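Local coordinates for hypothetical sugar ABC-transporter sugar binding protein (Arthrobacter globiformis, PDB 7BVT) that binds cyclic alpha-maltosyl-1,6-maltose as the substrate-binding protein of a sugar ABC transporter, to which it probably delivers the sugar for uptake, at residues H34-T39 / T326-E331; D45-T50 / S317-P322; T163-L168 / Q202-Q207; V282-P285 / E289-T292. All blocks are in the same frame, centred on the assembly; numbering follows the deposited sequence.

Contacts 1 and 2 belong to one packed region, their centres 11 Å apart, where helix 38-53 meets helix 306-319 and helix 322-332, which follow each other in the chain; the ring of Trp328 in contact 1 touches Met47 and Phe319 of contact 2. Contacts 3 and 4 form a second pair, centres 5 Å apart, on the opposite side of the chain's centre, with centres about 28 to 37 Å from those of the first pair. Along the chain, 163-168 and 202-207 come before 282-285 and 289-292, and all four fall between the early and late segments of contacts 1 and 2. This fits the two-lobed fold of solute-binding proteins, whose chain crosses between lobes more than once.

Contact 1 of 4, residues H34-T39 / T326-E331; sequences HYWDGT and TEWSKE
The indole of Trp36 offers one face to Trp328, whose ring comes edge-first over that face, Trp36 CZ2 lying near the plane of the Trp328 ring; the two side chains approach from opposite directions. The six-membered rings are 4.9 Å apart between centroids with planes at 66°, which makes the pair T-shaped (edge-to-face). Two rim carbons do the touching: Trp328 CZ2 comes within 3.6 Å of Trp36 CZ2, while Trp328 CH2 stands 3.7 Å above the plane of the Trp36 ring, offset toward its rim. Trp328 reaches across because CG is anti to the backbone N (chi1 168°). The contact joins the loop between strand 28-34 and helix 38-53 to helix 322-332 in this solute-binding protein fold, and the Trp36 side chain lies about 7 Å from a bound glucose unit. At its polar end Trp36 NE1 is hydrogen-bonded to Glu297 OE1, while the same carboxylate takes Tyr35 OH on its other oxygen. The backbone N of Trp36 donates to His34 ND1 at 2.9 Å, almost in the imidazole plane, though the bond is bent (134°). Farther out, Thr39 CG2 rests 3.7 Å from the backbone O of Glu331.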
loop_
_atom_site.group_PDB
_atom_site.type_symbol
_atom_site.label_atom_id
_atom_site.label_comp_id
_atom_site.label_asym_id
_atom_site.label_seq_id
_atom_site.Cartn_x
_atom_site.Cartn_y
_atom_site.Cartn_z
ATOM N N HIS A 34 -14.984 -8.346 -6.630
ATOM C CA HIS A 34 -13.744 -7.548 -6.649
ATOM C C HIS A 34 -14.143 -6.149 -7.086
ATOM O O HIS A 34 -15.305 -6.019 -7.495
ATOM C CB HIS A 34 -12.715 -8.136 -7.564
ATOM C CG HIS A 34 -13.191 -8.100 -8.968
ATOM N ND1 HIS A 34 -12.994 -6.986 -9.761
ATOM C CD2 HIS A 34 -13.812 -9.048 -9.712
ATOM C CE1 HIS A 34 -13.464 -7.265 -10.980
ATOM N NE2 HIS A 34 -13.998 -8.506 -10.986
ATOM N N TYR A 35 -13.227 -5.202 -7.026
ATOM C CA TYR A 35 -13.538 -3.795 -7.412
ATOM C C TYR A 35 -12.688 -3.369 -8.606
ATOM O O TYR A 35 -12.679 -2.162 -8.904
ATOM C CB TYR A 35 -13.459 -2.824 -6.217
ATOM C CG TYR A 35 -12.167 -2.801 -5.431
ATOM C CD1 TYR A 35 -10.951 -2.555 -6.035
ATOM C CD2 TYR A 35 -12.167 -2.992 -4.065
ATOM C CE1 TYR A 35 -9.751 -2.531 -5.320
ATOM C CE2 TYR A 35 -10.988 -2.939 -3.332
ATOM C CZ TYR A 35 -9.784 -2.709 -3.963
ATOM O OH TYR A 35 -8.641 -2.652 -3.196
ATOM N N TRP A 36 -11.978 -4.269 -9.262
ATOM C CA TRP A 36 -11.118 -3.888 -10.408
ATOM C C TRP A 36 -11.979 -3.367 -11.578
ATOM O O TRP A 36 -13.065 -3.952 -11.860
ATOM C CB TRP A 36 -10.231 -5.048 -10.850
ATOM C CG TRP A 36 -9.170 -5.377 -9.840
ATOM C CD1 TRP A 36 -8.261 -4.536 -9.263
ATOM C CD2 TRP A 36 -8.854 -6.681 -9.345
ATOM N NE1 TRP A 36 -7.403 -5.227 -8.456
ATOM C CE2 TRP A 36 -7.753 -6.543 -8.467
ATOM C CE3 TRP A 36 -9.398 -7.949 -9.545
ATOM C CZ2 TRP A 36 -7.202 -7.631 -7.792
ATOM C CZ3 TRP A 36 -8.827 -9.023 -8.904
ATOM C CH2 TRP A 36 -7.770 -8.854 -8.024
ATOM N N ASP A 37 -11.397 -2.396 -12.275
ATOM C CA ASP A 37 -11.902 -1.834 -13.544
ATOM C C ASP A 37 -10.824 -1.957 -14.611
ATOM O O ASP A 37 -9.661 -2.286 -14.319
ATOM C CB ASP A 37 -12.254 -0.354 -13.382
ATOM C CG ASP A 37 -13.353 -0.099 -12.363
ATOM O OD1 ASP A 37 -14.300 -0.921 -12.287
ATOM O OD2 ASP A 37 -13.248 0.914 -11.643
ATOM N N GLY A 38 -11.193 -1.621 -15.837
ATOM C CA GLY A 38 -10.178 -1.338 -16.862
ATOM C C GLY A 38 -9.331 -2.546 -17.150
ATOM O O GLY A 38 -9.890 -3.637 -17.201
ATOM N N THR A 39 -8.049 -2.301 -17.394
ATOM C CA THR A 39 -6.967 -3.281 -17.660
ATOM C C THR A 39 -6.998 -4.370 -16.587
ATOM O O THR A 39 -6.883 -5.564 -16.927
ATOM C CB THR A 39 -5.644 -2.504 -17.682
ATOM O OG1 THR A 39 -5.747 -1.730 -18.879
ATOM C CG2 THR A 39 -4.412 -3.386 -17.641
ATOM N N THR A 326 3.412 -14.044 -12.033
ATOM C CA THR A 326 4.321 -13.319 -12.951
ATOM C C THR A 326 3.480 -12.686 -14.052
ATOM O O THR A 326 3.594 -11.470 -14.301
ATOM C CB THR A 326 5.345 -14.276 -13.561
ATOM O OG1 THR A 326 6.075 -14.869 -12.496
ATOM C CG2 THR A 326 6.305 -13.570 -14.496
ATOM N N GLU A 327 2.633 -13.469 -14.705
ATOM C CA GLU A 327 1.861 -12.902 -15.856
ATOM C C GLU A 327 0.903 -11.819 -15.384
ATOM O O GLU A 327 0.848 -10.743 -15.995
ATOM C CB GLU A 327 1.073 -13.954 -16.642
ATOM C CG GLU A 327 1.281 -13.825 -18.168
ATOM C CD GLU A 327 0.109 -13.459 -19.087
ATOM O OE1 GLU A 327 -1.074 -13.502 -18.649
ATOM O OE2 GLU A 327 0.380 -13.140 -20.274
ATOM N N TRP A 328 0.200 -12.039 -14.265
ATOM C CA TRP A 328 -0.718 -11.035 -13.681
ATOM C C TRP A 328 0.007 -9.709 -13.355
ATOM O O TRP A 328 -0.548 -8.619 -13.658
ATOM C CB TRP A 328 -1.310 -11.651 -12.404
ATOM C CG TRP A 328 -2.063 -10.751 -11.485
ATOM C CD1 TRP A 328 -1.648 -10.449 -10.226
ATOM C CD2 TRP A 328 -3.346 -10.140 -11.646
ATOM N NE1 TRP A 328 -2.567 -9.672 -9.602
ATOM C CE2 TRP A 328 -3.643 -9.491 -10.432
ATOM C CE3 TRP A 328 -4.311 -10.097 -12.667
ATOM C CZ2 TRP A 328 -4.830 -8.808 -10.213
ATOM C CZ3 TRP A 328 -5.472 -9.393 -12.463
ATOM C CH2 TRP A 328 -5.735 -8.753 -11.244
ATOM N N SER A 329 1.149 -9.774 -12.690
ATOM C CA SER A 329 1.936 -8.585 -12.298
ATOM C C SER A 329 2.385 -7.867 -13.581
ATOM O O SER A 329 2.161 -6.653 -13.711
ATOM C CB SER A 329 3.110 -8.993 -11.440
ATOM O OG SER A 329 2.648 -9.668 -10.260
ATOM N N LYS A 330 2.926 -8.628 -14.525
ATOM C CA LYS A 330 3.439 -8.009 -15.776
ATOM C C LYS A 330 2.334 -7.193 -16.447
ATOM O O LYS A 330 2.592 -6.064 -16.875
ATOM C CB LYS A 330 3.903 -9.045 -16.788
ATOM C CG LYS A 330 5.255 -9.689 -16.533
ATOM C CD LYS A 330 5.448 -10.734 -17.618
ATOM C CE LYS A 330 6.783 -11.412 -17.664
ATOM N NZ LYS A 330 6.756 -12.451 -18.720
ATOM N N GLU A 331 1.156 -7.763 -16.565
ATOM C CA GLU A 331 0.067 -7.175 -17.362
ATOM C C GLU A 331 -0.669 -6.099 -16.583
ATOM O O GLU A 331 -1.267 -5.230 -17.248
ATOM C CB GLU A 331 -0.767 -8.292 -17.967
ATOM C CG GLU A 331 -1.849 -8.893 -17.133
ATOM C CD GLU A 331 -2.336 -10.203 -17.780
ATOM O OE1 GLU A 331 -1.829 -10.545 -18.881
ATOM O OE2 GLU A 331 -3.177 -10.926 -17.177
#

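Contact 2 of 4, residues D45-T50 / S317-P322; sequences DAMVDT and SWFLEP
Trp318 lays the far corner of its six-membered ring against helix 38-53, where it overlaps the backbone carbonyl of Met47 and the methyl of Thr50. Its CH2 comes to 3.3 Å from Met47 O, and its CZ2 to 3.7 Å from Thr50 CG2; both partners approach the ring obliquely. Residues 47 and 50 are one helical turn apart, so the ring corner bridges that turn. With CG anti to the backbone N (chi1 175°), the indole extends toward the helix and also meets Tyr51.

Met47 divides its side chain between two rings. Its CE touches Trp318 CH2 at 4.0 Å, whereas SD lies 3.8 Å from Phe319 CE1. The sulfur is 4.9 Å from the Phe319 ring centroid and 58° off the normal, an oblique Met-aromatic contact. CB of Met47 meets the same Phe319 atom, CE1, in the plane of the ring and at its edge. A bend at chi2 (-146°) and another at chi3 turn the thioether between the aromatics. Phe319 also packs edge-to-face on Trp328 and against Phe44. This is helix-helix packing with a Met-aromatic contact, joining helix 38-53 to the C-terminal end of helix 306-319 in the solute-binding protein fold.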
loop_
_atom_site.group_PDB
_atom_site.type_symbol
_atom_site.label_atom_id
_atom_site.label_comp_id
_atom_site.label_asym_id
_atom_site.label_seq_id
_atom_site.Cartn_x
_atom_site.Cartn_y
_atom_site.Cartn_z
ATOM N N ASP A 45 -10.492 -11.140 -15.477
ATOM C CA ASP A 45 -11.465 -11.958 -16.238
ATOM C C ASP A 45 -10.730 -12.957 -17.121
ATOM O O ASP A 45 -11.230 -14.075 -17.198
ATOM C CB ASP A 45 -12.362 -11.066 -17.091
ATOM C CG ASP A 45 -13.340 -10.221 -16.306
ATOM O OD1 ASP A 45 -13.670 -10.543 -15.142
ATOM O OD2 ASP A 45 -13.808 -9.239 -16.886
ATOM N N ALA A 46 -9.608 -12.610 -17.748
ATOM C CA ALA A 46 -8.865 -13.542 -18.630
ATOM C C ALA A 46 -8.311 -14.700 -17.785
ATOM O O ALA A 46 -8.364 -15.854 -18.212
ATOM C CB ALA A 46 -7.739 -12.845 -19.349
ATOM N N MET A 47 -7.846 -14.388 -16.575
ATOM C CA MET A 47 -7.300 -15.433 -15.664
ATOM C C MET A 47 -8.419 -16.341 -15.177
ATOM O O MET A 47 -8.175 -17.556 -15.029
ATOM C CB MET A 47 -6.593 -14.747 -14.506
ATOM C CG MET A 47 -5.633 -13.779 -15.133
ATOM S SD MET A 47 -4.202 -13.619 -14.210
ATOM C CE MET A 47 -3.649 -15.281 -14.545
ATOM N N VAL A 48 -9.587 -15.779 -14.880
ATOM C CA VAL A 48 -10.783 -16.574 -14.506
ATOM C C VAL A 48 -11.080 -17.494 -15.698
ATOM O O VAL A 48 -11.305 -18.713 -15.476
ATOM C CB VAL A 48 -11.947 -15.654 -14.101
ATOM C CG1 VAL A 48 -13.289 -16.358 -14.086
ATOM C CG2 VAL A 48 -11.717 -14.996 -12.744
ATOM N N ASP A 49 -11.079 -16.950 -16.915
ATOM C CA ASP A 49 -11.368 -17.796 -18.114
ATOM C C ASP A 49 -10.403 -18.960 -18.166
ATOM O O ASP A 49 -10.861 -20.142 -18.395
ATOM C CB ASP A 49 -11.189 -17.017 -19.422
ATOM C CG ASP A 49 -12.277 -16.011 -19.646
ATOM O OD1 ASP A 49 -13.319 -16.143 -18.965
ATOM O OD2 ASP A 49 -12.033 -15.103 -20.518
ATOM N N THR A 50 -9.112 -18.664 -17.996
ATOM C CA THR A 50 -8.015 -19.628 -18.042
ATOM C C THR A 50 -8.289 -20.708 -16.994
ATOM O O THR A 50 -8.256 -21.912 -17.330
ATOM C CB THR A 50 -6.655 -18.954 -17.924
ATOM O OG1 THR A 50 -6.481 -18.094 -19.059
ATOM C CG2 THR A 50 -5.522 -19.945 -17.880
ATOM N N SER A 317 -5.260 -20.751 -4.848
ATOM C CA SER A 317 -3.959 -21.478 -4.931
ATOM C C SER A 317 -3.424 -21.358 -6.364
ATOM O O SER A 317 -2.256 -21.074 -6.560
ATOM C CB SER A 317 -4.107 -22.936 -4.523
ATOM O OG SER A 317 -4.549 -23.050 -3.160
ATOM N N TRP A 318 -4.297 -21.551 -7.348
ATOM C CA TRP A 318 -3.851 -21.469 -8.766
ATOM C C TRP A 318 -3.400 -20.042 -9.085
ATOM O O TRP A 318 -2.348 -19.851 -9.726
ATOM C CB TRP A 318 -4.985 -21.977 -9.672
ATOM C CG TRP A 318 -4.654 -21.816 -11.115
ATOM C CD1 TRP A 318 -4.012 -22.719 -11.916
ATOM C CD2 TRP A 318 -4.993 -20.686 -11.948
ATOM N NE1 TRP A 318 -3.855 -22.193 -13.181
ATOM C CE2 TRP A 318 -4.495 -20.988 -13.237
ATOM C CE3 TRP A 318 -5.660 -19.460 -11.759
ATOM C CZ2 TRP A 318 -4.550 -20.079 -14.282
ATOM C CZ3 TRP A 318 -5.784 -18.593 -12.822
ATOM C CH2 TRP A 318 -5.285 -18.926 -14.079
ATOM N N PHE A 319 -4.196 -19.082 -8.653
ATOM C CA PHE A 319 -3.906 -17.651 -8.849
ATOM C C PHE A 319 -2.541 -17.294 -8.251
ATOM O O PHE A 319 -1.865 -16.416 -8.789
ATOM C CB PHE A 319 -5.019 -16.790 -8.258
ATOM C CG PHE A 319 -5.053 -15.426 -8.886
ATOM C CD1 PHE A 319 -5.560 -15.242 -10.168
ATOM C CD2 PHE A 319 -4.611 -14.320 -8.186
ATOM C CE1 PHE A 319 -5.636 -13.977 -10.717
ATOM C CE2 PHE A 319 -4.704 -13.059 -8.751
ATOM C CZ PHE A 319 -5.203 -12.895 -10.022
ATOM N N LEU A 320 -2.120 -18.001 -7.198
ATOM C CA LEU A 320 -0.864 -17.655 -6.465
ATOM C C LEU A 320 0.320 -18.513 -6.916
ATOM O O LEU A 320 1.389 -18.410 -6.308
ATOM C CB LEU A 320 -1.145 -17.796 -4.966
ATOM C CG LEU A 320 -2.012 -16.663 -4.403
ATOM C CD1 LEU A 320 -2.448 -16.941 -2.977
ATOM C CD2 LEU A 320 -1.306 -15.301 -4.498
ATOM N N GLU A 321 0.165 -19.354 -7.947
ATOM C CA GLU A 321 1.340 -20.083 -8.495
ATOM C C GLU A 321 2.215 -19.072 -9.227
ATOM O O GLU A 321 1.696 -18.078 -9.795
ATOM C CB GLU A 321 0.889 -21.221 -9.406
ATOM C CG GLU A 321 0.091 -22.270 -8.666
ATOM C CD GLU A 321 -0.421 -23.433 -9.487
ATOM O OE1 GLU A 321 -0.228 -23.422 -10.726
ATOM O OE2 GLU A 321 -1.007 -24.341 -8.881
ATOM N N PRO A 322 3.545 -19.302 -9.270
ATOM C CA PRO A 322 4.457 -18.317 -9.848
ATOM C C PRO A 322 4.088 -17.891 -11.275
ATOM O O PRO A 322 4.182 -16.697 -11.610
ATOM C CB PRO A 322 5.827 -19.000 -9.800
ATOM C CG PRO A 322 5.703 -20.079 -8.759
ATOM C CD PRO A 322 4.236 -20.454 -8.653
#

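Contact 3 of 4, residues T163-L168 / Q202-Q207; sequences TTWDEL and QVNLWQ
With CG anti to the carbonyl carbon (chi1 -69°) and chi2 near zero, Trp165 directs its indole from the first turn of helix 165-179 toward helix 195-207. There Gln207, extended beyond CG, carries its amide out to the N-H edge of the indole. Trp165 NE1 donates to Gln207 OE1 at 3.0 Å. The acceptor lies almost in the indole plane, but the bond is somewhat bent, at 148°, and the donor stands above the carbonyl plane of the glutamine.

Asn204, one turn earlier, supplies a second donor to that oxygen. Its ND2 is 2.8 Å from Gln207 OE1, and the two donors reach the oxygen from opposite faces of its plane. The backbone O of Asn204 meets the benzo edge of the indole in its plane, 3.5 Å from Trp165 CZ2, while Asn204 CB, 3.6 Å from Trp165 CZ2, stands off to one side of that plane. The Asn204 amide is turned nearly at right angles to the ring (81°), so the two are not stacked.

Neighbouring groups surround the network: Asn204 OD1 accepts from Trp234 NE1, and Tyr233 stacks on Trp165. Separately, Thr164 OG1 N-caps the helix carrying Trp165, accepting from Glu167 N at 3.0 Å. The contact thus joins the start of helix 165-179 to the C-terminal turn of helix 195-207, which carries the pocket residues Glu195, Gly196, Trp199 and Asn200.

All three contacting residues are buried. Two N-H groups converging on Gln207 OE1 probably fix the rotation of the amide, with its NE2 turned to a weak hydrogen bond with Pro283 O.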
loop_
_atom_site.group_PDB
_atom_site.type_symbol
_atom_site.label_atom_id
_atom_site.label_comp_id
_atom_site.label_asym_id
_atom_site.label_seq_id
_atom_site.Cartn_x
_atom_site.Cartn_y
_atom_site.Cartn_z
ATOM N N THR A 163 19.261 10.015 -1.554
ATOM C CA THR A 163 19.252 8.663 -0.947
ATOM C C THR A 163 18.962 8.767 0.550
ATOM O O THR A 163 18.548 7.742 1.080
ATOM C CB THR A 163 20.536 7.878 -1.190
ATOM O OG1 THR A 163 21.585 8.527 -0.484
ATOM C CG2 THR A 163 20.843 7.788 -2.663
ATOM N N THR A 164 19.157 9.936 1.154
ATOM C CA THR A 164 18.914 10.177 2.573
ATOM C C THR A 164 17.926 11.339 2.778
ATOM O O THR A 164 17.743 12.153 1.896
ATOM C CB THR A 164 20.216 10.450 3.334
ATOM O OG1 THR A 164 20.711 11.727 2.917
ATOM C CG2 THR A 164 21.250 9.378 3.111
ATOM N N TRP A 165 17.388 11.465 3.987
ATOM C CA TRP A 165 16.546 12.643 4.345
ATOM C C TRP A 165 17.349 13.931 4.171
ATOM O O TRP A 165 16.832 14.874 3.652
ATOM C CB TRP A 165 16.059 12.508 5.767
ATOM C CG TRP A 165 15.053 11.415 5.965
ATOM C CD1 TRP A 165 14.601 10.498 5.052
ATOM C CD2 TRP A 165 14.351 11.158 7.186
ATOM N NE1 TRP A 165 13.657 9.698 5.641
ATOM C CE2 TRP A 165 13.483 10.086 6.934
ATOM C CE3 TRP A 165 14.306 11.776 8.433
ATOM C CZ2 TRP A 165 12.635 9.563 7.920
ATOM C CZ3 TRP A 165 13.448 11.278 9.397
ATOM C CH2 TRP A 165 12.635 10.185 9.145
ATOM N N ASP A 166 18.610 13.902 4.576
ATOM C CA ASP A 166 19.441 15.121 4.479
ATOM C C ASP A 166 19.668 15.481 3.012
ATOM O O ASP A 166 19.614 16.636 2.687
ATOM C CB ASP A 166 20.755 14.904 5.234
ATOM C CG ASP A 166 20.649 15.243 6.708
ATOM O OD1 ASP A 166 19.591 15.683 7.138
ATOM O OD2 ASP A 166 21.608 14.968 7.422
ATOM N N GLU A 167 19.908 14.513 2.156
ATOM C CA GLU A 167 20.061 14.753 0.717
ATOM C C GLU A 167 18.777 15.326 0.142
ATOM O O GLU A 167 18.813 16.158 -0.701
ATOM C CB GLU A 167 20.494 13.486 -0.006
ATOM C CG GLU A 167 21.937 13.136 0.281
ATOM C CD GLU A 167 22.444 11.865 -0.325
ATOM O OE1 GLU A 167 21.734 11.286 -1.171
ATOM O OE2 GLU A 167 23.527 11.435 0.058
ATOM N N LEU A 168 17.613 14.821 0.560
ATOM C CA LEU A 168 16.338 15.289 0.016
ATOM C C LEU A 168 16.149 16.725 0.468
ATOM O O LEU A 168 15.701 17.527 -0.334
ATOM C CB LEU A 168 15.200 14.356 0.446
ATOM C CG LEU A 168 13.787 14.772 0.052
ATOM C CD1 LEU A 168 12.824 13.569 0.078
ATOM C CD2 LEU A 168 13.257 15.829 0.991
ATOM N N GLN A 202 3.805 7.095 7.798
ATOM C CA GLN A 202 4.258 5.825 8.392
ATOM C C GLN A 202 5.589 5.411 7.750
ATOM O O GLN A 202 6.388 4.792 8.388
ATOM C CB GLN A 202 3.210 4.738 8.176
ATOM C CG GLN A 202 2.073 4.827 9.172
ATOM C CD GLN A 202 0.781 4.157 8.702
ATOM O OE1 GLN A 202 0.598 3.850 7.533
ATOM N NE2 GLN A 202 -0.148 3.958 9.654
ATOM N N VAL A 203 5.765 5.668 6.464
ATOM C CA VAL A 203 7.031 5.297 5.770
ATOM C C VAL A 203 8.192 5.873 6.563
ATOM O O VAL A 203 9.119 5.163 6.879
ATOM C CB VAL A 203 7.043 5.867 4.348
ATOM C CG1 VAL A 203 8.409 5.712 3.704
ATOM C CG2 VAL A 203 5.958 5.237 3.507
ATOM N N ASN A 204 8.132 7.163 6.855
ATOM C CA ASN A 204 9.265 7.867 7.494
ATOM C C ASN A 204 9.353 7.503 8.981
ATOM O O ASN A 204 10.497 7.355 9.497
ATOM C CB ASN A 204 9.065 9.370 7.326
ATOM C CG ASN A 204 9.134 9.826 5.881
ATOM O OD1 ASN A 204 8.377 10.706 5.482
ATOM N ND2 ASN A 204 9.975 9.199 5.060
ATOM N N LEU A 205 8.224 7.208 9.640
ATOM C CA LEU A 205 8.217 6.711 11.028
ATOM C C LEU A 205 9.001 5.380 11.058
ATOM O O LEU A 205 9.886 5.179 11.890
ATOM C CB LEU A 205 6.761 6.562 11.474
ATOM C CG LEU A 205 6.565 5.848 12.812
ATOM C CD1 LEU A 205 7.052 6.708 13.978
ATOM C CD2 LEU A 205 5.107 5.486 12.974
ATOM N N TRP A 206 8.701 4.444 10.175
ATOM C CA TRP A 206 9.409 3.145 10.128
ATOM C C TRP A 206 10.887 3.294 9.742
ATOM O O TRP A 206 11.741 2.605 10.378
ATOM C CB TRP A 206 8.696 2.211 9.178
ATOM C CG TRP A 206 7.380 1.718 9.666
ATOM C CD1 TRP A 206 7.020 1.358 10.933
ATOM C CD2 TRP A 206 6.220 1.536 8.843
ATOM N NE1 TRP A 206 5.695 0.957 10.958
ATOM C CE2 TRP A 206 5.172 1.087 9.688
ATOM C CE3 TRP A 206 5.950 1.781 7.487
ATOM C CZ2 TRP A 206 3.910 0.809 9.199
ATOM C CZ3 TRP A 206 4.701 1.462 7.009
ATOM C CH2 TRP A 206 3.701 0.994 7.852
ATOM N N GLN A 207 11.216 4.200 8.825
ATOM C CA GLN A 207 12.616 4.403 8.433
ATOM C C GLN A 207 13.414 4.921 9.634
ATOM O O GLN A 207 14.579 4.581 9.738
ATOM C CB GLN A 207 12.702 5.461 7.331
ATOM C CG GLN A 207 12.142 4.976 6.009
ATOM C CD GLN A 207 12.138 6.090 5.004
ATOM O OE1 GLN A 207 12.009 7.257 5.390
ATOM N NE2 GLN A 207 12.351 5.774 3.719
#

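Contact 4 of 4, residues V282-P285 / E289-T292; sequences VPYP and EPAT
Here two extended pieces of one loop, between strand 277-280 and strand 292-301, double back on each other and pack through a CH-pi contact and a bridging water. Their end-to-end directions differ by 152°, close to antiparallel, and the nearest CA atoms, those of Tyr284 and Pro290, are 5.8 Å apart. Pro290 lies over one face of the Tyr284 ring. Its CG sits 3.9 Å from the ring centroid and 20° off the normal, and approaches CZ of Tyr284 to 3.6 Å, while the Pro290 N stands above the rim on that face. The two side chains run alongside each other and point the same way. Tyr284 holds its CG between the backbone N and the carbonyl carbon (chi1 67°), which also brings the near side of the ring against the chain. Tyr284 CD2 is 3.4 Å from Glu289 C.

The loop packs against helix 195-207, consistent with one lobe of the two-lobed solute-binding fold, and leads into strand 292-301. Backbone bonds tie Tyr284 to Thr163 and Glu289 to Gln207, so each arm is also held from outside.

Beyond the ring the arms separate, and water 1 spans them. It donates to Val282 O at 2.8 Å and accepts from Ala291 N at 3.1 Å, linking two backbone groups that do not meet directly. Farther along, Val282 makes loose contacts, with CB 4.3 Å from Ala291 O and CG2 4.4 Å from Thr292 OG1; that hydroxyl is hydrogen-bonded to the backbone O of Leu142, a residue of the ligand pocket.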
loop_
_atom_site.group_PDB
_atom_site.type_symbol
_atom_site.label_atom_id
_atom_site.label_comp_id
_atom_site.label_asym_id
_atom_site.label_seq_id
_atom_site.Cartn_x
_atom_site.Cartn_y
_atom_site.Cartn_z
ATOM N N VAL A 282 12.662 5.042 -1.395
ATOM C CA VAL A 282 12.325 6.232 -0.571
ATOM C C VAL A 282 13.558 6.645 0.213
ATOM O O VAL A 282 14.152 5.809 0.904
ATOM C CB VAL A 282 11.158 6.006 0.391
ATOM C CG1 VAL A 282 10.853 7.335 1.080
ATOM C CG2 VAL A 282 9.925 5.544 -0.366
ATOM N N PRO A 283 13.999 7.925 0.122
ATOM C CA PRO A 283 15.158 8.327 0.930
ATOM C C PRO A 283 14.933 8.053 2.411
ATOM O O PRO A 283 13.827 8.288 2.909
ATOM C CB PRO A 283 15.320 9.808 0.677
ATOM C CG PRO A 283 14.749 9.972 -0.731
ATOM C CD PRO A 283 13.592 8.998 -0.787
ATOM N N TYR A 284 15.980 7.600 3.097
ATOM C CA TYR A 284 15.896 7.215 4.527
ATOM C C TYR A 284 17.029 7.826 5.325
ATOM O O TYR A 284 18.038 8.264 4.759
ATOM C CB TYR A 284 15.827 5.706 4.688
ATOM C CG TYR A 284 17.045 4.903 4.303
ATOM C CD1 TYR A 284 17.273 4.522 2.988
ATOM C CD2 TYR A 284 17.899 4.435 5.274
ATOM C CE1 TYR A 284 18.352 3.704 2.657
ATOM C CE2 TYR A 284 18.996 3.644 4.958
ATOM C CZ TYR A 284 19.211 3.261 3.647
ATOM O OH TYR A 284 20.265 2.428 3.351
ATOM N N PRO A 285 16.901 7.910 6.658
ATOM C CA PRO A 285 17.860 8.707 7.407
ATOM C C PRO A 285 19.152 7.913 7.501
ATOM O O PRO A 285 19.153 6.678 7.487
ATOM C CB PRO A 285 17.222 8.950 8.782
ATOM C CG PRO A 285 15.909 8.225 8.796
ATOM C CD PRO A 285 15.799 7.458 7.493
ATOM N N GLU A 289 16.795 3.147 8.581
ATOM C CA GLU A 289 16.722 1.932 7.754
ATOM C C GLU A 289 15.735 2.189 6.619
ATOM O O GLU A 289 14.831 3.038 6.713
ATOM C CB GLU A 289 16.244 0.710 8.563
ATOM C CG GLU A 289 14.801 0.863 9.033
ATOM C CD GLU A 289 14.366 -0.067 10.161
ATOM O OE1 GLU A 289 13.708 -1.058 9.858
ATOM O OE2 GLU A 289 14.681 0.227 11.339
ATOM N N PRO A 290 15.863 1.438 5.528
ATOM C CA PRO A 290 14.904 1.520 4.439
ATOM C C PRO A 290 13.546 0.990 4.926
ATOM O O PRO A 290 13.487 0.028 5.661
ATOM C CB PRO A 290 15.493 0.609 3.347
ATOM C CG PRO A 290 16.929 0.422 3.751
ATOM C CD PRO A 290 16.957 0.493 5.269
ATOM N N ALA A 291 12.485 1.641 4.475
ATOM C CA ALA A 291 11.116 1.154 4.722
ATOM C C ALA A 291 10.191 1.752 3.691
ATOM O O ALA A 291 10.421 2.873 3.278
ATOM C CB ALA A 291 10.632 1.520 6.112
ATOM N N THR A 292 9.102 1.039 3.450
ATOM C CA THR A 292 7.950 1.598 2.743
ATOM C C THR A 292 6.663 0.947 3.253
ATOM O O THR A 292 6.735 0.145 4.190
ATOM C CB THR A 292 8.163 1.528 1.230
ATOM O OG1 THR A 292 7.107 2.305 0.674
ATOM C CG2 THR A 292 8.134 0.119 0.711
HETATM O O HOH W 1 13.464 3.495 2.254
#